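Local coordinates for chloride intracellular channel Clic (Drosophila melanogaster, PDB 2YV7), which might insert into membranes to form chloride channels whose activity depends on pH, changing from a soluble, globular state with a GST fold, at residues R152-N155 with D156-A160; T199-T202 with A203-R206. One frame throughout, in Å; residues are numbered along the deposited sequence.

Both contacts are local, each formed by consecutive residues, and they meet in the all-helical C-terminal domain of this GST-fold protein. Contact 1 is a stretch of helix 141-161; contact 2 is the turn leading into helix 202-212 and the first part of that helix. Their centres are about 9 Å apart. Asn-155 of contact 1 joins them directly, its side chain lying against Leu-201, Ala-203 and Leu-204 of contact 2, while Arg-152 also touches Leu-201. Neither contact contributes to the calcium site, which His-83, Pro-85, Leu-95 and Asn-97 form in the N-terminal domain.

Contact 1. Residues R152-N155 with D156-A160; sequences RKIN and DHLSA
Residues 152-155 and 156-160 are successive parts of helix 141-161, joined by four i to i+4 backbone hydrogen bonds of 2.9 to 3.1 Å from Asp-156 N, His-157 N, Leu-158 N and Ser-159 N to Arg-152 O, Lys-153 O, Ile-154 O and Asn-155 O respectively. On the exposed side Arg-152 and Asp-156, one turn apart, form a salt bridge in which NE of the arginine donates to OD2 of the aspartate at 2.9 Å. With CG of Arg-152 trans to the backbone nitrogen (chi1 177°), the chain leaves the helix outward, and its bend at chi2 (58°) sets NE beside the carboxylate of the next turn. OD2 is met on its syn side but somewhat above the carboxylate plane, and the two flat groups stand steeply to each other, 79° apart. The methylene before NE joins in, Arg-152 CD lying 3.6 Å from Asp-156 OD2. On the buried side Ile-154 and Leu-158 run side by side in the same direction, with CG2 of the former 4.1 Å from CD1 of the latter; Ile-154 goes on to touch Leu-124, and Leu-158 reaches Ala-203 and Tyr-207. From this helix Asn-155 is buried against the start of helix 202-212 and the residue before it, packing on Leu-201, Ala-203 and Leu-204. Shortening Asn-155 to an alanine would probably open a gap against those three residues and leave the backbone at the start of helix 202-212 without the amide that lies beside it. The chemistry is thus divided around the helix: a surface ion pair probably steadies one turn through opposite charges, whereas aliphatic branches and a buried amide face the neighbouring helices.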
ATOM      1  N   ARG A 152       0.889   9.040 -16.201  1.00 25.55           N
ATOM      2  CA  ARG A 152       1.912   9.474 -17.189  1.00 25.88           C
ATOM      3  C   ARG A 152       3.001  10.266 -16.563  1.00 22.15           C
ATOM      4  O   ARG A 152       4.167  10.093 -16.885  1.00 26.06           O
ATOM      5  CB  ARG A 152       1.221  10.190 -18.362  1.00 23.22           C
ATOM      6  CG  ARG A 152       2.131  10.790 -19.478  1.00 24.57           C
ATOM      7  CD  ARG A 152       3.022   9.712 -20.105  1.00 24.84           C
ATOM      8  NE  ARG A 152       3.949  10.239 -21.154  1.00 25.29           N
ATOM      9  CZ  ARG A 152       3.609  10.322 -22.441  1.00 28.55           C
ATOM     10  NH1 ARG A 152       2.399   9.945 -22.799  1.00 27.19           N
ATOM     11  NH2 ARG A 152       4.483  10.765 -23.357  1.00 27.34           N
ATOM     12  N   LYS A 153       2.640  11.182 -15.686  1.00 24.48           N
ATOM     13  CA  LYS A 153       3.627  11.983 -14.922  1.00 22.63           C
ATOM     14  C   LYS A 153       4.527  11.092 -14.120  1.00 27.03           C
ATOM     15  O   LYS A 153       5.762  11.255 -14.146  1.00 25.43           O
ATOM     16  CB  LYS A 153       2.957  13.022 -14.012  1.00 26.29           C
ATOM     17  CG  LYS A 153       1.929  14.039 -14.640  1.00 32.29           C
ATOM     18  CD  LYS A 153       2.328  14.691 -15.900  1.00 36.38           C
ATOM     19  CE  LYS A 153       1.028  15.388 -16.543  1.00 34.22           C
ATOM     20  NZ  LYS A 153       0.150  16.010 -15.455  1.00 34.29           N
ATOM     21  N   ILE A 154       3.942  10.111 -13.421  1.00 23.62           N
ATOM     22  CA  ILE A 154       4.766   9.156 -12.641  1.00 22.55           C
ATOM     23  C   ILE A 154       5.661   8.353 -13.564  1.00 22.94           C
ATOM     24  O   ILE A 154       6.818   8.208 -13.352  1.00 25.25           O
ATOM     25  CB  ILE A 154       3.862   8.264 -11.737  1.00 21.19           C
ATOM     26  CG1 ILE A 154       3.097   9.196 -10.774  1.00 21.83           C
ATOM     27  CG2 ILE A 154       4.651   7.155 -11.054  1.00 24.64           C
ATOM     28  CD1 ILE A 154       1.799   8.538 -10.015  1.00 20.23           C
ATOM     29  N   ASN A 155       5.107   7.862 -14.673  1.00 25.01           N
ATOM     30  CA  ASN A 155       5.935   7.141 -15.621  1.00 23.01           C
ATOM     31  C   ASN A 155       7.164   7.961 -16.085  1.00 21.53           C
ATOM     32  O   ASN A 155       8.276   7.441 -16.186  1.00 23.46           O
ATOM     33  CB  ASN A 155       5.102   6.796 -16.858  1.00 23.56           C
ATOM     34  CG  ASN A 155       5.960   6.119 -17.945  1.00 31.35           C
ATOM     35  OD1 ASN A 155       6.478   6.775 -18.906  1.00 27.98           O
ATOM     36  ND2 ASN A 155       6.130   4.838 -17.802  1.00 24.66           N
ATOM     37  N   ASP A 156       6.915   9.214 -16.399  1.00 27.79           N
ATOM     38  CA  ASP A 156       7.931  10.076 -17.008  1.00 27.08           C
ATOM     39  C   ASP A 156       8.986  10.481 -15.975  1.00 29.08           C
ATOM     40  O   ASP A 156      10.209  10.437 -16.272  1.00 30.11           O
ATOM     41  CB  ASP A 156       7.212  11.231 -17.726  1.00 25.10           C
ATOM     42  CG  ASP A 156       6.563  10.777 -19.023  1.00 23.92           C
ATOM     43  OD1 ASP A 156       6.630   9.581 -19.395  1.00 27.66           O
ATOM     44  OD2 ASP A 156       6.042  11.664 -19.680  1.00 28.97           O
ATOM     45  N   HIS A 157       8.568  10.728 -14.733  1.00 27.93           N
ATOM     46  CA  HIS A 157       9.549  10.741 -13.573  1.00 23.77           C
ATOM     47  C   HIS A 157      10.480   9.500 -13.516  1.00 29.50           C
ATOM     48  O   HIS A 157      11.694   9.631 -13.531  1.00 30.76           O
ATOM     49  CB  HIS A 157       8.789  10.861 -12.235  1.00 27.43           C
ATOM     50  CG  HIS A 157       9.683  10.860 -11.022  1.00 29.81           C
ATOM     51  ND1 HIS A 157      10.121   9.697 -10.407  1.00 33.62           N
ATOM     52  CD2 HIS A 157      10.184  11.878 -10.295  1.00 28.92           C
ATOM     53  CE1 HIS A 157      10.921  10.009  -9.390  1.00 27.89           C
ATOM     54  NE2 HIS A 157      10.949  11.327  -9.289  1.00 33.11           N
ATOM     55  N   LEU A 158       9.903   8.298 -13.441  1.00 24.19           N
ATOM     56  CA  LEU A 158      10.638   7.056 -13.401  1.00 29.44           C
ATOM     57  C   LEU A 158      11.620   6.901 -14.592  1.00 31.24           C
ATOM     58  O   LEU A 158      12.776   6.483 -14.420  1.00 36.10           O
ATOM     59  CB  LEU A 158       9.655   5.895 -13.349  1.00 26.26           C
ATOM     60  CG  LEU A 158       8.936   5.710 -11.981  1.00 23.53           C
ATOM     61  CD1 LEU A 158       7.793   4.804 -12.117  1.00 24.29           C
ATOM     62  CD2 LEU A 158      10.020   5.233 -10.858  1.00 25.88           C
ATOM     63  N   SER A 159      11.127   7.234 -15.780  1.00 31.15           N
ATOM     64  CA  SER A 159      11.903   7.159 -17.016  1.00 34.78           C
ATOM     65  C   SER A 159      13.084   8.137 -16.919  1.00 30.68           C
ATOM     66  O   SER A 159      14.224   7.766 -17.281  1.00 32.53           O
ATOM     67  CB  SER A 159      10.932   7.496 -18.180  1.00 30.91           C
ATOM     68  OG  SER A 159      11.561   7.483 -19.446  1.00 43.37           O
ATOM     69  N   ALA A 160      12.844   9.355 -16.417  1.00 27.95           N
ATOM     70  CA  ALA A 160      13.895  10.400 -16.333  1.00 33.57           C
ATOM     71  C   ALA A 160      14.936   9.998 -15.291  1.00 35.36           C
ATOM     72  O   ALA A 160      16.139  10.143 -15.523  1.00 40.48           O
ATOM     73  CB  ALA A 160      13.347  11.726 -15.994  1.00 32.59           C
TER

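Contact 2. Residues T199-T202 with A203-R206; sequences THLT and ALWR
Leu-201 and Thr-202 supply the carbonyls that start the hydrogen bonding of helix 202-212: Trp-205 N donates to Leu-201 O at 3.0 Å, and Arg-206 N to Thr-202 O, also at 3.0 Å. Leu-201 holds the N-cap position and is the centre of an inverse gamma turn, whose weak bond runs from Thr-202 N to His-200 O. The indole nitrogen of Trp-205 turns back to the chain before the helix, where NE1 bonds to the carbonyl of Pro-198. Among the van der Waals contacts, the same indole lies obliquely past the turn, its CD1 3.5 Å from Leu-201 O and its NE1 3.9 Å from Thr-199 CA. Leu-201 and Leu-204 meet at the base of their side chains, CB to CB at 4.1 Å. The third kind of contact involves a charged group: the bend at chi3 (32°) turns the Arg-206 guanidinium back over the start of the helix, placing Thr-202 O 4.1 Å above its plane, over the centre of one face. The two side chains cross at a slant, with Arg-206 NH1 3.8 Å from Thr-202 CG2. In the fold, this turn ends the loop that runs from helix 173-193 and leads into helix 202-212. Leu-201, Ala-203 and Leu-204 pack on helix 141-161, Leu-204 also touches Leu-182 of helix 173-193, and Trp-205 touches Arg-186 of that helix and also Ile-254, Pro-255 and Ile-256 near the C-terminus.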
ATOM      1  N   THR A 199       0.147   0.135 -22.238  1.00 28.08           N
ATOM      2  CA  THR A 199       1.452  -0.548 -22.362  1.00 32.54           C
ATOM      3  C   THR A 199       2.621   0.369 -22.705  1.00 33.64           C
ATOM      4  O   THR A 199       3.787   0.022 -22.510  1.00 35.04           O
ATOM      5  CB  THR A 199       1.377  -1.665 -23.374  1.00 37.25           C
ATOM      6  OG1 THR A 199       0.842  -1.139 -24.602  1.00 37.10           O
ATOM      7  CG2 THR A 199       0.476  -2.778 -22.840  1.00 37.48           C
ATOM      8  N   HIS A 200       2.322   1.570 -23.165  1.00 31.40           N
ATOM      9  CA  HIS A 200       3.388   2.489 -23.546  1.00 31.27           C
ATOM     10  C   HIS A 200       3.968   3.232 -22.346  1.00 31.74           C
ATOM     11  O   HIS A 200       4.946   4.012 -22.476  1.00 28.04           O
ATOM     12  CB  HIS A 200       2.914   3.456 -24.632  1.00 30.27           C
ATOM     13  CG  HIS A 200       1.773   4.310 -24.211  1.00 31.80           C
ATOM     14  ND1 HIS A 200       1.956   5.565 -23.685  1.00 31.53           N
ATOM     15  CD2 HIS A 200       0.434   4.097 -24.243  1.00 25.77           C
ATOM     16  CE1 HIS A 200       0.773   6.086 -23.389  1.00 33.62           C
ATOM     17  NE2 HIS A 200      -0.160   5.202 -23.692  1.00 33.35           N
ATOM     18  N   LEU A 201       3.416   2.927 -21.158  1.00 27.57           N
ATOM     19  CA  LEU A 201       3.986   3.459 -19.941  1.00 24.15           C
ATOM     20  C   LEU A 201       5.087   2.535 -19.465  1.00 29.63           C
ATOM     21  O   LEU A 201       5.003   1.928 -18.392  1.00 27.65           O
ATOM     22  CB  LEU A 201       2.917   3.737 -18.875  1.00 25.34           C
ATOM     23  CG  LEU A 201       1.836   4.761 -19.268  1.00 26.90           C
ATOM     24  CD1 LEU A 201       0.874   5.171 -18.092  1.00 26.54           C
ATOM     25  CD2 LEU A 201       2.460   6.053 -19.964  1.00 25.58           C
ATOM     26  N   THR A 202       6.140   2.425 -20.272  1.00 24.55           N
ATOM     27  CA  THR A 202       7.192   1.432 -20.026  1.00 30.55           C
ATOM     28  C   THR A 202       7.849   1.497 -18.646  1.00 23.56           C
ATOM     29  O   THR A 202       8.058   0.446 -18.025  1.00 30.98           O
ATOM     30  CB  THR A 202       8.249   1.456 -21.166  1.00 30.87           C
ATOM     31  OG1 THR A 202       7.570   1.193 -22.402  1.00 38.31           O
ATOM     32  CG2 THR A 202       9.238   0.298 -21.011  1.00 37.34           C
ATOM     33  N   ALA A 203       8.160   2.692 -18.170  1.00 23.96           N
ATOM     34  CA  ALA A 203       8.919   2.831 -16.871  1.00 22.09           C
ATOM     35  C   ALA A 203       8.006   2.442 -15.688  1.00 25.54           C
ATOM     36  O   ALA A 203       8.457   1.846 -14.671  1.00 25.76           O
ATOM     37  CB  ALA A 203       9.431   4.192 -16.715  1.00 23.71           C
ATOM     38  N   LEU A 204       6.733   2.790 -15.830  1.00 23.52           N
ATOM     39  CA  LEU A 204       5.714   2.424 -14.830  1.00 27.88           C
ATOM     40  C   LEU A 204       5.498   0.908 -14.779  1.00 26.10           C
ATOM     41  O   LEU A 204       5.390   0.314 -13.702  1.00 24.75           O
ATOM     42  CB  LEU A 204       4.418   3.214 -15.079  1.00 24.83           C
ATOM     43  CG  LEU A 204       3.380   3.073 -13.924  1.00 24.19           C
ATOM     44  CD1 LEU A 204       3.927   3.577 -12.549  1.00 26.86           C
ATOM     45  CD2 LEU A 204       2.045   3.740 -14.294  1.00 27.33           C
ATOM     46  N   TRP A 205       5.455   0.268 -15.944  1.00 23.81           N
ATOM     47  CA  TRP A 205       5.228  -1.182 -15.964  1.00 24.59           C
ATOM     48  C   TRP A 205       6.455  -1.862 -15.388  1.00 29.91           C
ATOM     49  O   TRP A 205       6.344  -2.826 -14.640  1.00 29.54           O
ATOM     50  CB  TRP A 205       4.886  -1.642 -17.399  1.00 26.17           C
ATOM     51  CG  TRP A 205       3.445  -1.545 -17.661  1.00 28.44           C
ATOM     52  CD1 TRP A 205       2.812  -0.763 -18.606  1.00 26.17           C
ATOM     53  CD2 TRP A 205       2.405  -2.240 -16.945  1.00 25.62           C
ATOM     54  NE1 TRP A 205       1.459  -0.950 -18.520  1.00 27.40           N
ATOM     55  CE2 TRP A 205       1.171  -1.842 -17.520  1.00 28.91           C
ATOM     56  CE3 TRP A 205       2.415  -3.173 -15.876  1.00 25.99           C
ATOM     57  CZ2 TRP A 205      -0.068  -2.339 -17.085  1.00 24.99           C
ATOM     58  CZ3 TRP A 205       1.164  -3.674 -15.395  1.00 25.91           C
ATOM     59  CH2 TRP A 205      -0.061  -3.249 -16.017  1.00 28.10           C
ATOM     60  N   ARG A 206       7.618  -1.285 -15.654  1.00 27.29           N
ATOM     61  CA  ARG A 206       8.891  -1.821 -15.115  1.00 27.41           C
ATOM     62  C   ARG A 206       8.905  -1.649 -13.574  1.00 29.57           C
ATOM     63  O   ARG A 206       9.323  -2.541 -12.849  1.00 27.75           O
ATOM     64  CB  ARG A 206      10.055  -1.130 -15.787  1.00 32.26           C
ATOM     65  CG  ARG A 206      11.458  -1.562 -15.296  1.00 37.18           C
ATOM     66  CD  ARG A 206      12.640  -0.911 -16.103  1.00 40.81           C
ATOM     67  NE  ARG A 206      12.385   0.441 -16.635  1.00 48.57           N
ATOM     68  CZ  ARG A 206      12.231   0.734 -17.942  1.00 50.28           C
ATOM     69  NH1 ARG A 206      12.314  -0.227 -18.875  1.00 52.86           N
ATOM     70  NH2 ARG A 206      11.994   1.994 -18.335  1.00 49.72           N
TER